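Local coordinates for protein alanine dehydrogenase (Archaeoglobus fulgidus, PDB 1OMO) that catalyses the NAD-dependent oxidative deamination of L-alanine to pyruvate and the reverse reductive amination, working as a homodimer, at residues V190-T195 with N214-D219; P196-V201 with P221-L226; E242-G247 with I287-G292. One frame throughout, in Å; residues are numbered along the deposited sequence.

How the contacts relate
Contacts 1 and 3 are both buried and reach the same parallel sheet: strands 212-215 and 285-289 are neighbours in it, and Ala-215 probably exchanges backbone hydrogen bonds with Phe-288 and Ser-290. Contact 2 lies farther out, in the loops that follow the strands of contact 1, and is only partly buried. The chemistry changes accordingly. Contact 1 is mostly backbone hydrogen bonding between parallel strands, contact 2 joins irregular loops by two backbone hydrogen bonds, with charged side chains of 221-226 turned to the NAD and a sodium ion, and contact 3 sets a helix against a strand end through one glutamine amide. Glu-225 of contact 2 reaches back to Thr-193 and Thr-195 of contact 1. All three border the NAD.

Contact 1: residues V190-T195 with N214-D219; sequences VLVTTT and NAIGAD. With NAD (nicotinamide-adenine-dinucleotide), chain D.
Thr-193 O takes two amide hydrogens from the facing segment. Ile-216 N donates from 3.0 Å to Thr-193 O, nearly in line with the carbonyl bond, whereas Gly-217 N approaches Thr-193 O from 3.2 Å and is tilted 31° from the carbonyl plane. The pairing continues back along the strands: Thr-193 N gives to Asn-214 O at 2.9 Å, and Asn-214 N to Leu-191 O at 2.7 Å. Beyond them the chains close up, and Gly-217 CA makes a CH...O contact with Thr-195 O at 3.0 Å; a CB at Gly-217 would collide with that oxygen.

Strands 190-193 and 212-215 are adjacent parallel strands of the Rossmann-fold NAD domain, and no helix occurs in the connection between these segments. Val-192 and Asn-214 share the face covered by helix 135-147 over Val-192 and helix 102-120 over Asn-214. Thr-193 and Ala-215 share the other, where OG1 of Thr-193, held between its backbone N and carbonyl carbon (chi1 67°), rests 3.4 Å from Ala-215 CA and bonds weakly to Glu-225. Thr-194 OG1, buried without a partner in the model, lies 4.2 Å from Ile-216 CB.

Past the strand ends, Thr-195 CG2 touches adenine N3A of NAD at 3.5 Å, and Gly-217 O faces O3D of the nicotinamide ribose in a bond modelled so short that its length is doubtful. Farther out, Asn-214 is positioned by His-212, which meets OD1, and Gly-113 O, which receives ND2.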
# COMPACT_ATOMS: atom_id res chain seq x y z
N VAL A 190 -36.27 -2.75 -3.22
CA VAL A 190 -34.82 -2.55 -3.08
C VAL A 190 -34.53 -2.64 -1.58
O VAL A 190 -35.06 -1.85 -0.78
CB VAL A 190 -34.39 -1.15 -3.63
CG1 VAL A 190 -32.89 -0.90 -3.40
CG2 VAL A 190 -34.71 -1.07 -5.15
N LEU A 191 -33.69 -3.61 -1.20
CA LEU A 191 -33.32 -3.83 0.19
C LEU A 191 -31.81 -3.54 0.36
O LEU A 191 -30.98 -4.16 -0.30
CB LEU A 191 -33.64 -5.29 0.57
CG LEU A 191 -33.23 -5.83 1.96
CD1 LEU A 191 -33.95 -5.08 3.08
CD2 LEU A 191 -33.55 -7.34 2.05
N VAL A 192 -31.49 -2.60 1.24
CA VAL A 192 -30.12 -2.17 1.52
C VAL A 192 -29.64 -2.74 2.88
O VAL A 192 -30.05 -2.22 3.92
CB VAL A 192 -30.05 -0.64 1.64
CG1 VAL A 192 -28.62 -0.19 1.86
CG2 VAL A 192 -30.68 0.01 0.42
N THR A 193 -28.79 -3.76 2.91
CA THR A 193 -28.30 -4.29 4.19
C THR A 193 -26.97 -3.62 4.50
O THR A 193 -26.04 -3.67 3.74
CB THR A 193 -28.16 -5.81 4.17
OG1 THR A 193 -27.12 -6.17 3.28
CG2 THR A 193 -29.50 -6.47 3.70
N THR A 194 -26.88 -3.00 5.66
CA THR A 194 -25.71 -2.22 5.98
C THR A 194 -25.10 -2.52 7.36
O THR A 194 -24.40 -1.69 7.95
CB THR A 194 -26.19 -0.75 5.83
OG1 THR A 194 -25.22 0.02 5.12
CG2 THR A 194 -26.50 -0.15 7.09
N THR A 195 -25.34 -3.73 7.86
CA THR A 195 -24.84 -4.11 9.18
C THR A 195 -23.49 -4.81 9.15
O THR A 195 -23.07 -5.31 8.12
CB THR A 195 -25.84 -5.05 9.91
OG1 THR A 195 -25.69 -6.38 9.41
CG2 THR A 195 -27.28 -4.61 9.68
N ASN A 214 -28.95 -4.50 -2.09
CA ASN A 214 -27.63 -3.92 -2.09
C ASN A 214 -27.05 -4.51 -0.80
O ASN A 214 -27.47 -4.10 0.30
CB ASN A 214 -27.70 -2.40 -1.99
CG ASN A 214 -27.59 -1.72 -3.34
OD1 ASN A 214 -27.40 -2.36 -4.37
ND2 ASN A 214 -27.72 -0.42 -3.34
N ALA A 215 -26.18 -5.51 -0.92
CA ALA A 215 -25.57 -6.13 0.27
C ALA A 215 -24.25 -5.40 0.52
O ALA A 215 -23.24 -5.71 -0.13
CB ALA A 215 -25.33 -7.61 0.02
N ILE A 216 -24.28 -4.43 1.44
CA ILE A 216 -23.12 -3.56 1.73
C ILE A 216 -22.28 -3.84 2.98
O ILE A 216 -21.06 -3.61 2.99
CB ILE A 216 -23.55 -2.02 1.86
CG1 ILE A 216 -24.53 -1.59 0.75
CG2 ILE A 216 -22.30 -1.09 1.70
CD1 ILE A 216 -23.91 -1.64 -0.64
N GLY A 217 -22.93 -4.29 4.06
CA GLY A 217 -22.24 -4.50 5.31
C GLY A 217 -21.03 -5.40 5.38
O GLY A 217 -20.04 -5.05 6.03
N ALA A 218 -21.11 -6.57 4.74
CA ALA A 218 -20.05 -7.55 4.75
C ALA A 218 -18.81 -7.15 3.95
O ALA A 218 -18.89 -6.95 2.74
CB ALA A 218 -20.59 -8.87 4.24
N ASP A 219 -17.67 -7.06 4.61
CA ASP A 219 -16.45 -6.67 3.89
C ASP A 219 -15.17 -7.28 4.47
O ASP A 219 -14.07 -6.82 4.14
CB ASP A 219 -16.29 -5.17 3.95
CG ASP A 219 -15.98 -4.71 5.34
OD1 ASP A 219 -14.95 -5.14 5.90
OD2 ASP A 219 -16.78 -3.95 5.89
PA NAD D . -22.22 2.05 11.81
O1A NAD D . -21.73 1.37 13.03
O2A NAD D . -22.48 3.57 11.86
O5B NAD D . -23.56 1.44 11.05
C5B NAD D . -24.02 0.04 11.28
C4B NAD D . -25.45 0.13 11.87
O4B NAD D . -25.84 -1.31 12.01
C3B NAD D . -25.59 0.67 13.37
O3B NAD D . -26.56 1.79 13.44
C2B NAD D . -26.01 -0.55 14.23
O2B NAD D . -26.73 -0.35 15.39
C1B NAD D . -26.68 -1.43 13.13
N9A NAD D . -26.63 -2.84 13.41
C8A NAD D . -25.64 -3.64 13.95
N7A NAD D . -25.98 -4.91 14.03
C5A NAD D . -27.21 -5.03 13.54
C6A NAD D . -28.09 -6.19 13.36
N6A NAD D . -27.73 -7.39 13.73
N1A NAD D . -29.32 -5.90 12.80
C2A NAD D . -29.71 -4.66 12.42
N3A NAD D . -28.90 -3.51 12.58
C4A NAD D . -27.65 -3.75 13.13
O3 NAD D . -21.37 1.81 10.40
PN NAD D . -21.48 2.39 8.80
O1N NAD D . -22.78 3.15 8.68
O2N NAD D . -20.15 3.01 8.42
O5D NAD D . -21.66 0.90 8.05
C5D NAD D . -20.64 -0.12 8.68
C4D NAD D . -20.59 -1.41 7.94
O4D NAD D . -20.28 -1.08 6.47
C3D NAD D . -19.44 -2.38 8.36
O3D NAD D . -19.75 -3.76 8.05
C2D NAD D . -18.28 -1.82 7.54
O2D NAD D . -17.10 -2.54 7.62
C1D NAD D . -18.98 -1.71 6.10
N1N NAD D . -18.47 -0.73 5.08
C2N NAD D . -18.27 -1.35 3.77
C3N NAD D . -17.97 -0.41 2.72
C7N NAD D . -17.74 -1.12 1.25
O7N NAD D . -17.04 -0.51 0.40
N7N NAD D . -18.32 -2.34 1.03
C4N NAD D . -17.88 1.00 2.84
C5N NAD D . -18.11 1.47 4.19
C6N NAD D . -18.40 0.63 5.28

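Contact 2: residues P196-V201 with P221-L226; sequences PSRKPV and PGKQEL. With NA (sodium ion), chain C; NAD (nicotinamide-adenine-dinucleotide), chain D.
Arg-198 sets CG anti to its carbonyl carbon (chi1 -52°) and then bends at chi3 (72°), a course that brings NH1 to 2.6 Å from Pro-221 O and lays one guanidinium face over Lys-223 N. Lys-223 instead stays extended beyond CG, a reach that carries NZ to the nicotinamide ribose of NAD, where it donates to O3D at 3.0 Å while also forming a salt bridge with Asp-219. Gln-224 OE1 crosses to Pro-200 CD at 3.4 Å.

Two backbone hydrogen bonds fix these irregular loops of the NAD domain. Gln-224 N points almost straight at Ser-197 O (3.3 Å, 173° at the hydrogen), and Val-201 N bonds to Glu-225 O at 2.8 Å, from well above the carbonyl plane. Val-201 CG2 then meets the adenine amino nitrogen N6A of NAD at 3.5 Å.

The CB of Glu-225 points away from the 196-201 loop. OE2 accepts from Thr-195 N, and OE1 binds the sodium ion at 2.4 Å. Because Glu-249 binds the same ion, the metal's charge probably offsets the repulsion between two carboxylates gathered on it.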
# COMPACT_ATOMS: atom_id res chain seq x y z
N PRO A 196 -22.80 -4.83 10.29
CA PRO A 196 -21.49 -5.51 10.37
C PRO A 196 -21.71 -6.89 10.98
O PRO A 196 -20.79 -7.49 11.50
CB PRO A 196 -20.68 -4.61 11.29
CG PRO A 196 -21.75 -4.13 12.28
CD PRO A 196 -22.94 -3.83 11.36
N SER A 197 -22.93 -7.39 10.93
CA SER A 197 -23.20 -8.70 11.52
C SER A 197 -22.33 -9.83 10.97
O SER A 197 -21.78 -9.73 9.87
CB SER A 197 -24.66 -9.07 11.30
OG SER A 197 -24.89 -10.40 11.69
N ARG A 198 -22.22 -10.91 11.74
CA ARG A 198 -21.46 -12.08 11.32
C ARG A 198 -22.39 -13.30 11.19
O ARG A 198 -21.93 -14.40 10.96
CB ARG A 198 -20.30 -12.36 12.30
CG ARG A 198 -19.42 -11.12 12.55
CD ARG A 198 -18.12 -11.44 13.31
NE ARG A 198 -17.17 -12.15 12.46
CZ ARG A 198 -16.19 -11.57 11.79
NH1 ARG A 198 -15.39 -12.30 11.03
NH2 ARG A 198 -15.97 -10.26 11.92
N LYS A 199 -23.69 -13.07 11.34
CA LYS A 199 -24.72 -14.11 11.18
C LYS A 199 -25.87 -13.48 10.42
O LYS A 199 -26.07 -12.27 10.47
CB LYS A 199 -25.22 -14.64 12.52
CG LYS A 199 -25.89 -13.62 13.41
CD LYS A 199 -26.44 -14.29 14.67
CE LYS A 199 -27.15 -13.30 15.58
NZ LYS A 199 -28.54 -13.78 15.92
N PRO A 200 -26.65 -14.30 9.71
CA PRO A 200 -27.78 -13.79 8.93
C PRO A 200 -28.72 -12.86 9.67
O PRO A 200 -29.15 -13.14 10.79
CB PRO A 200 -28.48 -15.06 8.46
CG PRO A 200 -27.32 -16.05 8.33
CD PRO A 200 -26.53 -15.77 9.59
N VAL A 201 -29.01 -11.73 9.05
CA VAL A 201 -29.94 -10.76 9.61
C VAL A 201 -31.22 -10.70 8.76
O VAL A 201 -32.22 -10.10 9.15
CB VAL A 201 -29.30 -9.36 9.66
CG1 VAL A 201 -30.39 -8.33 9.76
CG2 VAL A 201 -28.34 -9.25 10.87
N PRO A 221 -13.44 -11.23 6.21
CA PRO A 221 -13.70 -12.66 6.39
C PRO A 221 -14.71 -12.97 7.49
O PRO A 221 -14.63 -12.40 8.58
CB PRO A 221 -12.31 -13.21 6.72
CG PRO A 221 -11.43 -12.34 5.83
CD PRO A 221 -12.01 -10.95 6.00
N GLY A 222 -15.66 -13.86 7.21
CA GLY A 222 -16.64 -14.22 8.22
C GLY A 222 -17.82 -13.28 8.37
O GLY A 222 -18.82 -13.64 9.00
N LYS A 223 -17.72 -12.05 7.84
CA LYS A 223 -18.87 -11.15 7.89
C LYS A 223 -19.89 -11.79 6.95
O LYS A 223 -19.50 -12.42 5.95
CB LYS A 223 -18.52 -9.74 7.40
CG LYS A 223 -17.91 -8.81 8.46
CD LYS A 223 -17.76 -7.38 7.85
CE LYS A 223 -17.19 -6.36 8.83
NZ LYS A 223 -17.01 -5.01 8.24
N GLN A 224 -21.17 -11.65 7.28
CA GLN A 224 -22.26 -12.22 6.50
C GLN A 224 -23.63 -11.70 6.96
O GLN A 224 -23.96 -11.83 8.14
CB GLN A 224 -22.24 -13.73 6.67
CG GLN A 224 -23.49 -14.46 6.16
CD GLN A 224 -23.55 -15.90 6.67
OE1 GLN A 224 -23.62 -16.14 7.88
NE2 GLN A 224 -23.51 -16.85 5.76
N GLU A 225 -24.43 -11.12 6.06
CA GLU A 225 -25.74 -10.59 6.46
C GLU A 225 -26.96 -11.34 5.92
O GLU A 225 -28.09 -11.15 6.42
CB GLU A 225 -25.91 -9.14 6.04
CG GLU A 225 -24.82 -8.21 6.44
CD GLU A 225 -25.10 -6.80 5.94
OE1 GLU A 225 -24.71 -6.46 4.80
OE2 GLU A 225 -25.74 -6.02 6.67
N LEU A 226 -26.75 -12.16 4.90
CA LEU A 226 -27.85 -12.84 4.26
C LEU A 226 -27.92 -14.32 4.44
O LEU A 226 -26.91 -15.01 4.39
CB LEU A 226 -27.83 -12.55 2.75
CG LEU A 226 -28.65 -11.38 2.19
CD1 LEU A 226 -28.56 -10.17 3.07
CD2 LEU A 226 -28.20 -11.07 0.78
NA NA C . -23.35 -7.74 3.26
PA NAD D . -22.22 2.05 11.81
O1A NAD D . -21.73 1.37 13.03
O2A NAD D . -22.48 3.57 11.86
O5B NAD D . -23.56 1.44 11.05
C5B NAD D . -24.02 0.04 11.28
C4B NAD D . -25.45 0.13 11.87
O4B NAD D . -25.84 -1.31 12.01
C3B NAD D . -25.59 0.67 13.37
O3B NAD D . -26.56 1.79 13.44
C2B NAD D . -26.01 -0.55 14.23
O2B NAD D . -26.73 -0.35 15.39
C1B NAD D . -26.68 -1.43 13.13
N9A NAD D . -26.63 -2.84 13.41
C8A NAD D . -25.64 -3.64 13.95
N7A NAD D . -25.98 -4.91 14.03
C5A NAD D . -27.21 -5.03 13.54
C6A NAD D . -28.09 -6.19 13.36
N6A NAD D . -27.73 -7.39 13.73
N1A NAD D . -29.32 -5.90 12.80
C2A NAD D . -29.71 -4.66 12.42
N3A NAD D . -28.90 -3.51 12.58
C4A NAD D . -27.65 -3.75 13.13
O3 NAD D . -21.37 1.81 10.40
PN NAD D . -21.48 2.39 8.80
O1N NAD D . -22.78 3.15 8.68
O2N NAD D . -20.15 3.01 8.42
O5D NAD D . -21.66 0.90 8.05
C5D NAD D . -20.64 -0.12 8.68
C4D NAD D . -20.59 -1.41 7.94
O4D NAD D . -20.28 -1.08 6.47
C3D NAD D . -19.44 -2.38 8.36
O3D NAD D . -19.75 -3.76 8.05
C2D NAD D . -18.28 -1.82 7.54
O2D NAD D . -17.10 -2.54 7.62
C1D NAD D . -18.98 -1.71 6.10
N1N NAD D . -18.47 -0.73 5.08
C2N NAD D . -18.27 -1.35 3.77
C3N NAD D . -17.97 -0.41 2.72
C7N NAD D . -17.74 -1.12 1.25
O7N NAD D . -17.04 -0.51 0.40
N7N NAD D . -18.32 -2.34 1.03
C4N NAD D . -17.88 1.00 2.84
C5N NAD D . -18.11 1.47 4.19
C6N NAD D . -18.40 0.63 5.28

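Contact 3: residues E242-G247 with I287-G292; sequences EQAKHG and IFDSTG. With NAD (nicotinamide-adenine-dinucleotide), chain D.
Ala-244 of helix 241-247 has its CA 6.3 Å from that of Thr-291, in the loop just past the end of strand 285-289 of the parallel Rossmann-fold sheet. Gln-243, extended beyond CG, carries the polar link. Its NE2 donates twice: to Thr-291 OG1 at 2.7 Å (140° at the hydrogen) and to Gly-292 O at 3.0 Å (160°). Gly-292 O lies in the plane of the amide, whereas the nitrogen sits well above the plane of that carbonyl.

Thr-291 is turned with OG1 between its backbone N and carbonyl carbon (chi1 64°), which presents the oxygen to Gln-243 and lets CG2 rest against the helix backbone, 3.7 Å from Ala-244 CA. Alongside, Ala-244 CB packs at 3.8 Å from Asp-289 OD1, which accepts from Ile-250 N while OD2 accepts from Glu-249 N. Asp-239 OD1 also holds the loop, accepting from the backbone N of Thr-291 and Gly-292.

A leucine in place of Gln-243 would probably leave Thr-291 OG1 and Gly-292 O without this donor and the loop less firmly tied to the helix. That loop borders the nicotinamide amide of NAD: Ser-290 O lies 3.2 Å from N7N, and Gly-292 CA approaches O7N to 3.0 Å.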
# COMPACT_ATOMS: atom_id res chain seq x y z
N GLU A 242 -12.61 -11.47 -6.62
CA GLU A 242 -11.74 -11.93 -5.54
C GLU A 242 -11.98 -11.29 -4.17
O GLU A 242 -11.88 -11.96 -3.14
CB GLU A 242 -10.28 -11.82 -5.95
CG GLU A 242 -9.47 -13.06 -5.52
CD GLU A 242 -9.94 -14.40 -6.14
OE1 GLU A 242 -9.60 -15.46 -5.57
OE2 GLU A 242 -10.64 -14.40 -7.18
N GLN A 243 -12.32 -10.01 -4.14
CA GLN A 243 -12.60 -9.37 -2.85
C GLN A 243 -13.93 -9.87 -2.26
O GLN A 243 -14.09 -9.90 -1.03
CB GLN A 243 -12.65 -7.85 -3.00
CG GLN A 243 -11.39 -7.24 -3.58
CD GLN A 243 -11.38 -5.73 -3.49
OE1 GLN A 243 -10.41 -5.11 -3.86
NE2 GLN A 243 -12.46 -5.13 -2.98
N ALA A 244 -14.87 -10.24 -3.11
CA ALA A 244 -16.15 -10.73 -2.60
C ALA A 244 -15.88 -12.09 -1.94
O ALA A 244 -16.29 -12.31 -0.79
CB ALA A 244 -17.19 -10.86 -3.73
N LYS A 245 -15.17 -12.97 -2.66
CA LYS A 245 -14.80 -14.30 -2.14
C LYS A 245 -14.21 -14.20 -0.72
O LYS A 245 -14.66 -14.88 0.19
CB LYS A 245 -13.72 -14.93 -3.02
CG LYS A 245 -14.16 -15.74 -4.24
CD LYS A 245 -12.89 -16.29 -4.92
CE LYS A 245 -13.13 -17.29 -6.04
NZ LYS A 245 -11.90 -17.37 -6.91
N HIS A 246 -13.19 -13.37 -0.57
CA HIS A 246 -12.51 -13.17 0.70
C HIS A 246 -13.32 -12.50 1.83
O HIS A 246 -13.29 -12.94 2.98
CB HIS A 246 -11.23 -12.38 0.41
CG HIS A 246 -10.63 -11.72 1.61
ND1 HIS A 246 -9.73 -12.36 2.44
CD2 HIS A 246 -10.80 -10.47 2.12
CE1 HIS A 246 -9.36 -11.53 3.40
NE2 HIS A 246 -9.99 -10.38 3.23
N GLY A 247 -14.02 -11.42 1.51
CA GLY A 247 -14.78 -10.73 2.53
C GLY A 247 -16.13 -10.11 2.19
O GLY A 247 -16.67 -9.39 3.02
N ILE A 287 -28.72 -9.35 -6.49
CA ILE A 287 -27.87 -8.96 -5.40
C ILE A 287 -26.59 -8.28 -5.88
O ILE A 287 -25.92 -8.76 -6.76
CB ILE A 287 -27.40 -10.16 -4.51
CG1 ILE A 287 -28.54 -10.77 -3.71
CG2 ILE A 287 -26.34 -9.63 -3.50
CD1 ILE A 287 -28.13 -12.07 -2.96
N PHE A 288 -26.29 -7.13 -5.28
CA PHE A 288 -25.05 -6.45 -5.56
C PHE A 288 -24.20 -6.63 -4.26
O PHE A 288 -24.53 -6.09 -3.21
CB PHE A 288 -25.25 -4.95 -5.83
CG PHE A 288 -23.95 -4.17 -5.85
CD1 PHE A 288 -23.76 -3.06 -5.03
CD2 PHE A 288 -22.92 -4.54 -6.71
CE1 PHE A 288 -22.57 -2.33 -5.07
CE2 PHE A 288 -21.74 -3.81 -6.75
CZ PHE A 288 -21.55 -2.70 -5.94
N ASP A 289 -23.13 -7.41 -4.37
CA ASP A 289 -22.19 -7.68 -3.29
C ASP A 289 -21.07 -6.63 -3.37
O ASP A 289 -20.15 -6.72 -4.20
CB ASP A 289 -21.59 -9.07 -3.48
CG ASP A 289 -20.98 -9.60 -2.21
OD1 ASP A 289 -20.65 -10.79 -2.17
OD2 ASP A 289 -20.83 -8.83 -1.23
N SER A 290 -21.14 -5.65 -2.48
CA SER A 290 -20.19 -4.57 -2.45
C SER A 290 -19.06 -4.75 -1.43
O SER A 290 -19.29 -5.07 -0.27
CB SER A 290 -20.97 -3.28 -2.21
OG SER A 290 -20.16 -2.16 -1.99
N THR A 291 -17.82 -4.58 -1.89
CA THR A 291 -16.69 -4.69 -0.99
C THR A 291 -15.85 -3.42 -0.89
O THR A 291 -15.09 -3.28 0.06
CB THR A 291 -15.72 -5.86 -1.37
OG1 THR A 291 -15.12 -5.63 -2.65
CG2 THR A 291 -16.47 -7.19 -1.42
N GLY A 292 -15.98 -2.51 -1.85
CA GLY A 292 -15.17 -1.28 -1.85
C GLY A 292 -13.88 -1.50 -2.65
O GLY A 292 -13.02 -2.29 -2.26
PA NAD D . -22.22 2.05 11.81
O1A NAD D . -21.73 1.37 13.03
O2A NAD D . -22.48 3.57 11.86
O5B NAD D . -23.56 1.44 11.05
C5B NAD D . -24.02 0.04 11.28
C4B NAD D . -25.45 0.13 11.87
O4B NAD D . -25.84 -1.31 12.01
C3B NAD D . -25.59 0.67 13.37
O3B NAD D . -26.56 1.79 13.44
C2B NAD D . -26.01 -0.55 14.23
O2B NAD D . -26.73 -0.35 15.39
C1B NAD D . -26.68 -1.43 13.13
N9A NAD D . -26.63 -2.84 13.41
C8A NAD D . -25.64 -3.64 13.95
N7A NAD D . -25.98 -4.91 14.03
C5A NAD D . -27.21 -5.03 13.54
C6A NAD D . -28.09 -6.19 13.36
N6A NAD D . -27.73 -7.39 13.73
N1A NAD D . -29.32 -5.90 12.80
C2A NAD D . -29.71 -4.66 12.42
N3A NAD D . -28.90 -3.51 12.58
C4A NAD D . -27.65 -3.75 13.13
O3 NAD D . -21.37 1.81 10.40
PN NAD D . -21.48 2.39 8.80
O1N NAD D . -22.78 3.15 8.68
O2N NAD D . -20.15 3.01 8.42
O5D NAD D . -21.66 0.90 8.05
C5D NAD D . -20.64 -0.12 8.68
C4D NAD D . -20.59 -1.41 7.94
O4D NAD D . -20.28 -1.08 6.47
C3D NAD D . -19.44 -2.38 8.36
O3D NAD D . -19.75 -3.76 8.05
C2D NAD D . -18.28 -1.82 7.54
O2D NAD D . -17.10 -2.54 7.62
C1D NAD D . -18.98 -1.71 6.10
N1N NAD D . -18.47 -0.73 5.08
C2N NAD D . -18.27 -1.35 3.77
C3N NAD D . -17.97 -0.41 2.72
C7N NAD D . -17.74 -1.12 1.25
O7N NAD D . -17.04 -0.51 0.40
N7N NAD D . -18.32 -2.34 1.03
C4N NAD D . -17.88 1.00 2.84
C5N NAD D . -18.11 1.47 4.19
C6N NAD D . -18.40 0.63 5.28